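Local coordinates for lipoprotein (PDB 4JG9) that is of unknown function but, as a putative lipoprotein, is probably held at the bacterial membrane by a lipid anchor near its N terminus, at residues Glu56-Phe61 / Asp167-Thr172; Ile106-Gln111 / Trp155-Tyr160; Ala76-Pro81 / Met91-Asp96; Asn85-Ile90 / Thr146-Ser151. All blocks are in the same frame, centred on the assembly; numbering follows the deposited sequence.

Contact 1: Glu56-Phe61 / Asp167-Thr172; sequences EETPSF and DQFVIT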
# COMPACT_ATOMS: atom_id res chain seq x y z
N GLU A 56 -6.50 -22.44 8.33
CA GLU A 56 -7.87 -22.88 8.35
C GLU A 56 -8.68 -21.68 8.80
O GLU A 56 -8.21 -20.88 9.59
CB GLU A 56 -8.01 -24.02 9.35
CG GLU A 56 -9.33 -24.74 9.30
CD GLU A 56 -9.38 -25.91 10.27
OE1 GLU A 56 -8.32 -26.47 10.58
OE2 GLU A 56 -10.48 -26.27 10.71
N GLU A 57 -9.91 -21.57 8.31
CA GLU A 57 -10.78 -20.47 8.69
C GLU A 57 -10.96 -20.47 10.19
O GLU A 57 -11.16 -21.53 10.79
CB GLU A 57 -12.13 -20.61 8.00
CG GLU A 57 -13.13 -19.54 8.40
CD GLU A 57 -14.49 -19.74 7.75
OE1 GLU A 57 -15.06 -18.76 7.23
OE2 GLU A 57 -14.99 -20.88 7.77
N THR A 58 -10.84 -19.30 10.81
CA THR A 58 -11.07 -19.15 12.25
C THR A 58 -12.53 -19.46 12.56
O THR A 58 -13.43 -18.98 11.86
CB THR A 58 -10.73 -17.72 12.71
OG1 THR A 58 -9.33 -17.48 12.54
CG2 THR A 58 -11.05 -17.55 14.16
N PRO A 59 -12.79 -20.30 13.56
CA PRO A 59 -14.19 -20.67 13.84
C PRO A 59 -15.01 -19.51 14.39
O PRO A 59 -14.47 -18.63 15.08
CB PRO A 59 -14.06 -21.78 14.89
CG PRO A 59 -12.74 -21.57 15.52
CD PRO A 59 -11.84 -21.03 14.42
N SER A 60 -16.30 -19.48 14.08
CA SER A 60 -17.18 -18.45 14.61
C SER A 60 -17.53 -18.74 16.06
O SER A 60 -17.60 -19.90 16.48
CB SER A 60 -18.47 -18.38 13.79
OG SER A 60 -18.22 -18.11 12.44
N PHE A 61 -17.83 -17.69 16.82
CA PHE A 61 -18.30 -17.84 18.19
C PHE A 61 -19.31 -16.74 18.46
O PHE A 61 -19.33 -15.70 17.77
CB PHE A 61 -17.14 -17.77 19.20
CG PHE A 61 -16.42 -16.46 19.21
CD1 PHE A 61 -16.76 -15.48 20.13
CD2 PHE A 61 -15.40 -16.20 18.31
CE1 PHE A 61 -16.10 -14.26 20.15
CE2 PHE A 61 -14.73 -14.98 18.33
CZ PHE A 61 -15.09 -14.01 19.25
N ASP A 167 -2.27 -9.27 17.23
CA ASP A 167 -2.67 -10.64 16.98
C ASP A 167 -2.88 -10.88 15.49
O ASP A 167 -2.60 -10.01 14.66
CB ASP A 167 -3.93 -10.98 17.77
CG ASP A 167 -3.89 -12.40 18.33
OD1 ASP A 167 -3.33 -13.28 17.64
OD2 ASP A 167 -4.36 -12.62 19.48
N GLN A 168 -3.36 -12.07 15.17
CA GLN A 168 -3.63 -12.45 13.79
C GLN A 168 -4.73 -13.50 13.74
O GLN A 168 -4.92 -14.24 14.69
CB GLN A 168 -2.35 -12.99 13.14
CG GLN A 168 -1.97 -14.39 13.60
CD GLN A 168 -0.58 -14.81 13.13
OE1 GLN A 168 -0.07 -15.85 13.56
NE2 GLN A 168 0.05 -13.99 12.30
N PHE A 169 -5.47 -13.55 12.64
CA PHE A 169 -6.38 -14.67 12.41
C PHE A 169 -6.71 -14.84 10.94
O PHE A 169 -6.46 -13.95 10.13
CB PHE A 169 -7.65 -14.59 13.30
CG PHE A 169 -8.52 -13.41 13.02
CD1 PHE A 169 -9.55 -13.48 12.09
CD2 PHE A 169 -8.34 -12.23 13.70
CE1 PHE A 169 -10.37 -12.39 11.83
CE2 PHE A 169 -9.15 -11.12 13.45
CZ PHE A 169 -10.16 -11.21 12.51
N VAL A 170 -7.25 -16.00 10.59
CA VAL A 170 -7.48 -16.35 9.20
C VAL A 170 -8.95 -16.25 8.82
O VAL A 170 -9.82 -16.69 9.57
CB VAL A 170 -6.95 -17.78 8.90
CG1 VAL A 170 -7.36 -18.25 7.53
CG2 VAL A 170 -5.44 -17.81 9.03
N ILE A 171 -9.23 -15.68 7.66
CA ILE A 171 -10.60 -15.56 7.19
C ILE A 171 -10.70 -16.17 5.80
O ILE A 171 -9.67 -16.45 5.17
CB ILE A 171 -11.08 -14.09 7.15
CG1 ILE A 171 -10.17 -13.25 6.26
CG2 ILE A 171 -11.07 -13.49 8.56
CD1 ILE A 171 -10.87 -12.68 5.09
N THR A 172 -11.92 -16.39 5.34
CA THR A 172 -12.15 -16.95 4.01
C THR A 172 -12.78 -15.90 3.11
O THR A 172 -13.75 -15.24 3.50
CB THR A 172 -13.10 -18.14 4.06
OG1 THR A 172 -12.60 -19.11 4.98
CG2 THR A 172 -13.25 -18.77 2.69
O HOH W 1 -14.48 -15.65 7.11
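The Phe169 ring meets Thr58 at its edge, where Thr58 OG1 lies near the ring plane, 4.0 Å from Phe169 CD1; the far end of the ring runs inward to Trp92 and Met77. The second flat group is the peptide carbonyl of Val170, which takes two donors from Thr58. Thr58 OG1 lies in the carbonyl plane, 3.1 Å from Val170 O and on a lone pair, whereas Thr58 N, also at 3.1 Å, is tilted from that plane and bonds nearly straight (167°). Both can reach because the first torsion of Thr58 (chi1 -65°) sets the hydroxyl beside its own backbone N, a double grip that threonine is well suited to give. Phe169 and Ile171 bond through their backbones to strand 153-161, while Val170 O faces the other edge of strand 164-173. Residues 56-58, a loop leading into strand 60-63 of the other antiparallel sheet, thus line that edge. Branched Val170 fits against the chain here, its CB and CG1 both close to Glu56 O, with CB at 3.4 Å. At the outer end the extended Glu57 chain crosses Thr172 at about a right angle, Glu57 CB lying 3.4 Å from Thr172 OG1. A water gives a hydrogen bond to Glu57 OE1 and accepts one from Thr172 N, bridging carboxylate and backbone amide; Lys69 forms a long, weak ion pair with Glu57 OE1.

Contact 2: Ile106-Gln111 / Trp155-Tyr160; sequences IIALKQ and WVLNIY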
# COMPACT_ATOMS: atom_id res chain seq x y z
N ILE A 106 -3.87 -3.25 9.63
CA ILE A 106 -4.14 -4.60 9.20
C ILE A 106 -3.32 -4.90 7.95
O ILE A 106 -3.47 -4.23 6.94
CB ILE A 106 -5.61 -4.83 8.87
CG1 ILE A 106 -6.46 -4.68 10.12
CG2 ILE A 106 -5.80 -6.23 8.29
CD1 ILE A 106 -7.92 -4.54 9.82
N ILE A 107 -2.47 -5.92 8.04
CA ILE A 107 -1.65 -6.34 6.92
C ILE A 107 -2.01 -7.77 6.55
O ILE A 107 -1.82 -8.68 7.36
CB ILE A 107 -0.17 -6.30 7.30
CG1 ILE A 107 0.22 -4.88 7.75
CG2 ILE A 107 0.69 -6.78 6.14
CD1 ILE A 107 1.71 -4.71 7.99
N ALA A 108 -2.50 -7.97 5.33
CA ALA A 108 -3.03 -9.27 4.91
C ALA A 108 -2.09 -10.01 3.97
O ALA A 108 -1.36 -9.40 3.17
CB ALA A 108 -4.38 -9.09 4.26
N LEU A 109 -2.08 -11.33 4.09
CA LEU A 109 -1.38 -12.18 3.13
C LEU A 109 -2.24 -13.37 2.77
O LEU A 109 -2.83 -14.02 3.64
CB LEU A 109 -0.04 -12.66 3.67
CG LEU A 109 1.01 -11.56 3.80
CD1 LEU A 109 1.17 -11.14 5.25
CD2 LEU A 109 2.34 -12.00 3.18
N LYS A 110 -2.29 -13.68 1.48
CA LYS A 110 -3.00 -14.84 1.04
C LYS A 110 -2.20 -16.08 1.39
O LYS A 110 -0.98 -16.01 1.58
CB LYS A 110 -3.25 -14.78 -0.47
CG LYS A 110 -4.33 -15.73 -0.94
CD LYS A 110 -4.63 -15.56 -2.40
CE LYS A 110 -5.78 -16.48 -2.77
NZ LYS A 110 -6.13 -16.41 -4.21
N GLN A 111 -2.89 -17.20 1.50
CA GLN A 111 -2.23 -18.47 1.72
C GLN A 111 -1.24 -18.71 0.59
O GLN A 111 -1.58 -18.51 -0.57
CB GLN A 111 -3.25 -19.59 1.75
CG GLN A 111 -2.69 -20.90 2.17
CD GLN A 111 -3.75 -21.96 2.21
OE1 GLN A 111 -4.81 -21.80 1.60
NE2 GLN A 111 -3.50 -23.03 2.94
N TRP A 155 -6.99 -16.02 3.75
CA TRP A 155 -6.14 -14.87 3.99
C TRP A 155 -5.89 -14.78 5.48
O TRP A 155 -6.81 -14.96 6.28
CB TRP A 155 -6.85 -13.59 3.55
CG TRP A 155 -7.00 -13.47 2.06
CD1 TRP A 155 -7.96 -14.04 1.28
CD2 TRP A 155 -6.15 -12.72 1.16
NE1 TRP A 155 -7.77 -13.70 -0.04
CE2 TRP A 155 -6.66 -12.89 -0.14
CE3 TRP A 155 -5.01 -11.93 1.34
CZ2 TRP A 155 -6.07 -12.30 -1.26
CZ3 TRP A 155 -4.42 -11.34 0.23
CH2 TRP A 155 -4.95 -11.53 -1.05
N VAL A 156 -4.64 -14.51 5.86
CA VAL A 156 -4.34 -14.22 7.26
C VAL A 156 -4.35 -12.71 7.47
O VAL A 156 -3.83 -11.94 6.65
CB VAL A 156 -3.00 -14.84 7.72
CG1 VAL A 156 -1.82 -14.27 6.91
CG2 VAL A 156 -2.80 -14.62 9.24
N LEU A 157 -4.97 -12.28 8.56
CA LEU A 157 -5.03 -10.87 8.89
C LEU A 157 -4.10 -10.56 10.06
O LEU A 157 -4.40 -10.93 11.19
CB LEU A 157 -6.46 -10.50 9.25
CG LEU A 157 -7.38 -9.99 8.14
CD1 LEU A 157 -7.25 -10.81 6.90
CD2 LEU A 157 -8.82 -10.02 8.64
N ASN A 158 -2.99 -9.88 9.80
CA ASN A 158 -2.05 -9.51 10.86
C ASN A 158 -2.39 -8.13 11.42
O ASN A 158 -2.49 -7.17 10.67
CB ASN A 158 -0.62 -9.53 10.36
CG ASN A 158 -0.25 -10.86 9.76
OD1 ASN A 158 -0.04 -11.84 10.47
ND2 ASN A 158 -0.18 -10.90 8.42
N ILE A 159 -2.60 -8.05 12.72
CA ILE A 159 -3.15 -6.85 13.33
C ILE A 159 -2.12 -6.17 14.24
O ILE A 159 -1.47 -6.83 15.06
CB ILE A 159 -4.44 -7.16 14.12
CG1 ILE A 159 -5.51 -7.76 13.20
CG2 ILE A 159 -4.98 -5.92 14.81
CD1 ILE A 159 -6.32 -8.83 13.90
N TYR A 160 -1.96 -4.87 14.05
CA TYR A 160 -1.00 -4.07 14.81
C TYR A 160 -1.75 -2.91 15.43
O TYR A 160 -2.73 -2.42 14.87
CB TYR A 160 0.13 -3.55 13.90
CG TYR A 160 0.87 -4.66 13.20
CD1 TYR A 160 2.15 -5.04 13.60
CD2 TYR A 160 0.29 -5.33 12.12
CE1 TYR A 160 2.83 -6.07 12.96
CE2 TYR A 160 0.96 -6.37 11.47
CZ TYR A 160 2.23 -6.73 11.90
OH TYR A 160 2.88 -7.75 11.25
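An antiparallel strand pair, not a hairpin, joins Ile106-Lys110 to Trp155-Tyr160 in the middle of the protein's second sheet. Ile107 with Asn158 and Leu109 with Val156 are the hydrogen-bonded pairs, Ile107 N to Asn158 O (2.9 Å) and Val156 N to Leu109 O (2.9 Å) being two of their rungs. Asn158 adds a side-chain bond: its ND2 and its backbone N each lie 3.0 Å from Ile107 O and approach from opposite faces of that carbonyl's plane. With chi1 at -55° the amide stands beside its own backbone N, which brings ND2 back to this carbonyl; Gln168 binds OD1, so a buried amide is served at both ends. At the other end Lys110 lies on the Trp155 indole. Its CB is 3.6 Å from the centroid of the six-membered ring of Trp155, only 5° off the normal, a CH-pi contact in which the aliphatic part of the lysine covers one face. The extended chain then carries NZ away to Ser151 and the carbonyl of Ser152. Small Ala108 lets Trp155 lie close, its CB 4.1 Å from Trp155 CE3. On the opposite face Ile107 CD1 packs 3.9 Å from Tyr160 CE2. Strand 164-173 flanks 153-161 on its other side, strands 117-118 and 131-136 pair with 102-110, and the face bearing Ile106, Leu157 and Ile159 packs on Trp92 of strand 88-94.

Contact 3: Ala76-Pro81 / Met91-Asp96; sequences AMADSP and MWYFLD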
# COMPACT_ATOMS: atom_id res chain seq x y z
N ALA A 76 -12.16 -9.21 17.27
CA ALA A 76 -12.93 -10.00 16.33
C ALA A 76 -13.70 -9.09 15.39
O ALA A 76 -13.87 -7.90 15.67
CB ALA A 76 -13.89 -10.93 17.08
N MSE A 77 -14.16 -9.66 14.27
CA MSE A 77 -15.05 -8.94 13.36
C MSE A 77 -16.39 -9.65 13.31
O MSE A 77 -16.50 -10.82 13.68
CB MSE A 77 -14.45 -8.86 11.96
CG MSE A 77 -14.02 -10.20 11.40
SE MSE A 77 -13.42 -10.10 9.52
CE MSE A 77 -15.12 -10.68 8.76
N ALA A 78 -17.42 -8.94 12.85
CA ALA A 78 -18.71 -9.57 12.66
C ALA A 78 -18.56 -10.71 11.66
O ALA A 78 -17.84 -10.59 10.66
CB ALA A 78 -19.72 -8.56 12.15
N ASP A 79 -19.23 -11.83 11.94
CA ASP A 79 -19.17 -12.95 11.03
C ASP A 79 -19.98 -12.60 9.80
O ASP A 79 -21.15 -12.94 9.69
CB ASP A 79 -19.70 -14.23 11.66
CG ASP A 79 -19.36 -15.46 10.83
OD1 ASP A 79 -18.89 -15.29 9.68
OD2 ASP A 79 -19.61 -16.58 11.31
N SER A 80 -19.36 -11.89 8.88
CA SER A 80 -20.05 -11.48 7.68
C SER A 80 -19.34 -12.09 6.47
O SER A 80 -18.12 -12.25 6.48
CB SER A 80 -20.04 -9.95 7.59
OG SER A 80 -20.70 -9.52 6.42
N PRO A 81 -20.11 -12.46 5.43
CA PRO A 81 -19.46 -13.08 4.27
C PRO A 81 -18.55 -12.10 3.53
O PRO A 81 -18.92 -10.94 3.30
CB PRO A 81 -20.63 -13.53 3.39
CG PRO A 81 -21.79 -12.69 3.83
CD PRO A 81 -21.57 -12.34 5.28
N MSE A 91 -18.20 -4.60 10.81
CA MSE A 91 -18.01 -4.11 12.15
C MSE A 91 -16.92 -4.89 12.89
O MSE A 91 -16.92 -6.12 12.92
CB MSE A 91 -19.34 -4.10 12.90
CG MSE A 91 -20.05 -2.73 12.82
SE MSE A 91 -19.24 -1.52 14.13
CE MSE A 91 -18.94 -2.95 15.41
N TRP A 92 -15.96 -4.15 13.45
CA TRP A 92 -14.91 -4.77 14.25
C TRP A 92 -15.17 -4.53 15.73
O TRP A 92 -15.73 -3.49 16.10
CB TRP A 92 -13.54 -4.24 13.84
CG TRP A 92 -13.03 -4.91 12.62
CD1 TRP A 92 -13.56 -4.83 11.36
CD2 TRP A 92 -11.89 -5.77 12.53
NE1 TRP A 92 -12.82 -5.60 10.49
CE2 TRP A 92 -11.79 -6.18 11.17
CE3 TRP A 92 -10.95 -6.24 13.45
CZ2 TRP A 92 -10.77 -7.03 10.72
CZ3 TRP A 92 -9.94 -7.09 13.00
CH2 TRP A 92 -9.86 -7.47 11.65
N TYR A 93 -14.77 -5.49 16.55
CA TYR A 93 -15.05 -5.45 17.98
C TYR A 93 -13.78 -5.61 18.80
O TYR A 93 -13.02 -6.58 18.60
CB TYR A 93 -16.05 -6.55 18.36
CG TYR A 93 -17.40 -6.42 17.69
CD1 TYR A 93 -17.62 -6.94 16.42
CD2 TYR A 93 -18.46 -5.79 18.34
CE1 TYR A 93 -18.87 -6.83 15.81
CE2 TYR A 93 -19.70 -5.67 17.73
CZ TYR A 93 -19.90 -6.20 16.47
OH TYR A 93 -21.13 -6.09 15.86
N PHE A 94 -13.58 -4.70 19.75
CA PHE A 94 -12.39 -4.70 20.60
C PHE A 94 -12.73 -5.24 21.97
O PHE A 94 -13.06 -4.48 22.88
CB PHE A 94 -11.80 -3.29 20.67
CG PHE A 94 -11.58 -2.69 19.32
CD1 PHE A 94 -10.58 -3.16 18.49
CD2 PHE A 94 -12.42 -1.69 18.85
CE1 PHE A 94 -10.40 -2.63 17.24
CE2 PHE A 94 -12.24 -1.16 17.60
CZ PHE A 94 -11.23 -1.63 16.79
N LEU A 95 -12.64 -6.56 22.09
CA LEU A 95 -13.10 -7.30 23.25
C LEU A 95 -12.15 -7.16 24.42
O LEU A 95 -12.56 -7.21 25.58
CB LEU A 95 -13.25 -8.79 22.89
CG LEU A 95 -13.95 -9.06 21.56
CD1 LEU A 95 -13.89 -10.53 21.20
CD2 LEU A 95 -15.41 -8.61 21.62
N ASP A 96 -10.87 -6.99 24.10
CA ASP A 96 -9.84 -6.85 25.12
C ASP A 96 -10.09 -5.61 25.99
O ASP A 96 -10.09 -4.47 25.48
CB ASP A 96 -8.48 -6.79 24.43
CG ASP A 96 -7.32 -6.81 25.40
OD1 ASP A 96 -7.53 -6.67 26.63
OD2 ASP A 96 -6.17 -6.95 24.92
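Met91 meets Ala78 through its backbone: Met91 O accepts from Ala78 N at 2.9 Å, nearly along the C=O axis. Its side chain, a selenomethionine, folds so that CE lies over one face of the Tyr93 ring, offset toward the rim. Trp92 follows, paired with Met77 across the antiparallel hairpin of strands 75-78 and 88-94. The backbone sets CB of Met77, modelled as selenomethionine, over the indole, 3.9 Å from the centroid of the five-membered ring of Trp92 and 10° off its normal. From there chi1 of 53° directs CG, and the selenium beyond it meets the six-membered ring obliquely, a Met-aromatic contact. At Tyr93 the chains form a hydrogen-bonded pair, with Tyr93 N to Ala76 O at 2.7 Å and Ala76 N to Tyr93 O at 3.1 Å. Ala78 N and Ala76 O lie at the edge of the Tyr93 ring, and Ala78 CB is 4.1 Å from Tyr93 CE1. Leu95, just beyond the strand, brings CD1 to 4.1 Å from Ala76 CB. Small alanines thus suit the face shared with tyrosine and leucine, while a flexible, apolar methionine chain suits the buried indole face. The backbone supplies the polar bonds, and the side chains add shape and apolar cover.

Contact 4: Asn85-Ile90 / Thr146-Ser151; sequences NEKNEI and TMSLPS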
# COMPACT_ATOMS: atom_id res chain seq x y z
N ASN A 85 -13.12 -8.86 -4.14
CA ASN A 85 -13.37 -7.71 -5.01
C ASN A 85 -14.70 -7.01 -4.78
O ASN A 85 -15.26 -6.40 -5.69
CB ASN A 85 -13.19 -8.11 -6.48
CG ASN A 85 -11.78 -8.60 -6.77
OD1 ASN A 85 -10.79 -7.90 -6.49
ND2 ASN A 85 -11.67 -9.81 -7.29
N GLU A 86 -15.20 -7.12 -3.56
CA GLU A 86 -16.40 -6.39 -3.14
C GLU A 86 -16.10 -5.68 -1.84
O GLU A 86 -15.85 -6.33 -0.81
CB GLU A 86 -17.58 -7.35 -2.95
CG GLU A 86 -18.41 -7.57 -4.21
CD GLU A 86 -19.69 -8.35 -3.94
OE1 GLU A 86 -20.22 -8.96 -4.90
OE2 GLU A 86 -20.18 -8.34 -2.79
N LYS A 87 -16.17 -4.36 -1.86
CA LYS A 87 -15.99 -3.57 -0.64
C LYS A 87 -17.15 -3.88 0.31
O LYS A 87 -18.32 -3.80 -0.06
CB LYS A 87 -15.92 -2.08 -0.97
CG LYS A 87 -14.56 -1.61 -1.53
CD LYS A 87 -14.71 -0.77 -2.81
CE LYS A 87 -13.35 -0.34 -3.42
NZ LYS A 87 -12.58 -1.44 -4.11
N ASN A 88 -16.81 -4.33 1.51
CA ASN A 88 -17.83 -4.65 2.51
C ASN A 88 -17.49 -3.95 3.82
O ASN A 88 -16.37 -4.07 4.34
CB ASN A 88 -17.93 -6.16 2.71
CG ASN A 88 -19.07 -6.57 3.66
OD1 ASN A 88 -20.06 -5.85 3.81
ND2 ASN A 88 -18.93 -7.75 4.27
N GLU A 89 -18.44 -3.18 4.34
CA GLU A 89 -18.23 -2.53 5.62
C GLU A 89 -18.47 -3.58 6.70
O GLU A 89 -19.57 -4.12 6.82
CB GLU A 89 -19.16 -1.33 5.79
CG GLU A 89 -18.91 -0.54 7.08
CD GLU A 89 -19.88 0.63 7.25
OE1 GLU A 89 -21.10 0.39 7.38
OE2 GLU A 89 -19.41 1.79 7.24
N ILE A 90 -17.44 -3.88 7.48
CA ILE A 90 -17.60 -4.90 8.50
C ILE A 90 -17.29 -4.35 9.88
O ILE A 90 -16.28 -3.68 10.10
CB ILE A 90 -16.73 -6.13 8.20
CG1 ILE A 90 -17.20 -6.74 6.88
CG2 ILE A 90 -16.85 -7.16 9.33
CD1 ILE A 90 -16.46 -7.97 6.42
N THR A 146 -14.25 -0.76 6.22
CA THR A 146 -14.58 -1.23 4.89
C THR A 146 -13.37 -1.94 4.29
O THR A 146 -12.28 -1.36 4.18
CB THR A 146 -15.05 -0.09 3.99
OG1 THR A 146 -16.19 0.54 4.59
CG2 THR A 146 -15.45 -0.60 2.62
N MSE A 147 -13.56 -3.20 3.92
CA MSE A 147 -12.46 -4.03 3.47
C MSE A 147 -12.71 -4.62 2.10
O MSE A 147 -13.86 -4.74 1.68
CB MSE A 147 -12.23 -5.19 4.44
CG MSE A 147 -12.09 -4.77 5.89
SE MSE A 147 -11.68 -6.28 7.07
CE MSE A 147 -13.35 -7.11 7.07
N SER A 148 -11.64 -5.03 1.44
CA SER A 148 -11.74 -5.75 0.19
C SER A 148 -10.50 -6.64 0.01
O SER A 148 -9.39 -6.19 0.25
CB SER A 148 -11.87 -4.76 -0.98
OG SER A 148 -12.17 -5.45 -2.19
N LEU A 149 -10.72 -7.89 -0.39
CA LEU A 149 -9.64 -8.82 -0.71
C LEU A 149 -9.63 -9.10 -2.21
O LEU A 149 -10.69 -9.30 -2.81
CB LEU A 149 -9.80 -10.15 0.04
CG LEU A 149 -9.36 -10.25 1.51
CD1 LEU A 149 -8.02 -9.55 1.68
CD2 LEU A 149 -10.41 -9.70 2.45
N PRO A 150 -8.44 -9.10 -2.82
CA PRO A 150 -8.32 -9.20 -4.28
C PRO A 150 -8.70 -10.54 -4.89
O PRO A 150 -9.02 -10.56 -6.08
CB PRO A 150 -6.83 -8.92 -4.53
CG PRO A 150 -6.15 -9.22 -3.24
CD PRO A 150 -7.14 -8.89 -2.16
N SER A 151 -8.67 -11.63 -4.14
CA SER A 151 -9.03 -12.92 -4.73
C SER A 151 -9.56 -13.86 -3.67
O SER A 151 -9.30 -13.67 -2.49
CB SER A 151 -7.85 -13.55 -5.46
OG SER A 151 -6.88 -14.04 -4.55
O HOH W 2 -13.65 -8.56 -0.38
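Asn85 takes hold of the Leu149-Pro150 backbone twice. Its N donates to Leu149 O at 2.8 Å, and its side chain adds a weak bond from Asn85 ND2 to Pro150 O (3.0 Å, 130°). Both phi and psi of Asn85 are positive, a left-handed conformation that asparagine tolerates better than most residues, and chi1 of -61° bends the amide back toward Pro150. Glu86 points its side chain outward and joins by its carbonyl: a water donates to Glu86 O and accepts from Leu149 N, filling a gap in the ladder of direct backbone bonds. Next, Lys87 CA makes a CH...O contact with Met147 O. The aliphatic root of this lysine lies alongside Thr146, Lys87 CB standing 3.9 Å from Thr146 CG2, and its charged end finds a cation-pi partner in Phe121. Asn88 forms the hydrogen-bonded antiparallel pair with Met147, Asn88 N to Met147 O and Met147 N to Asn88 O both at 3.0 Å; its ND2 is held by Ser80. Glu89, facing solvent, lays its CB 3.7 Å from Thr146 OG1. Finally Ile90 turns inward and crosses the selenomethionine Met147 at about a right angle, Ile90 CB lying 3.7 Å from Met147 CE in an apolar contact. Strand 75-78 flanks 88-94 on its other side and sends Met77 against both Ile90 and Met147. Leu149 and Pro150 cover Trp155 of strand 153-161, and Asn40 of the second subunit bonds to Ser148 O.

In the fold
Contact 1 closes the longest loop, and the other three lie inside it along the chain; contact 3 closes before contact 2 opens, while contact 4 crosses both. Contacts 3 and 4, centres about 15 Å apart, share strand 88-94 of the first sheet. Contacts 1 and 2, about 11 Å apart, are tied by the neighbouring strands 153-161 and 164-173 of the second. The two sheets meet through side chains: Trp92 packs on Ile106, Leu157, Ile159 and Phe169, and Leu149 on Ile171 and Trp155. Beside this apolar packing, contact 1 bridges the sheets by backbone and side-chain hydrogen bonds from the loop entering strand 60-63, while contacts 2 and 4 also touch the second subunit.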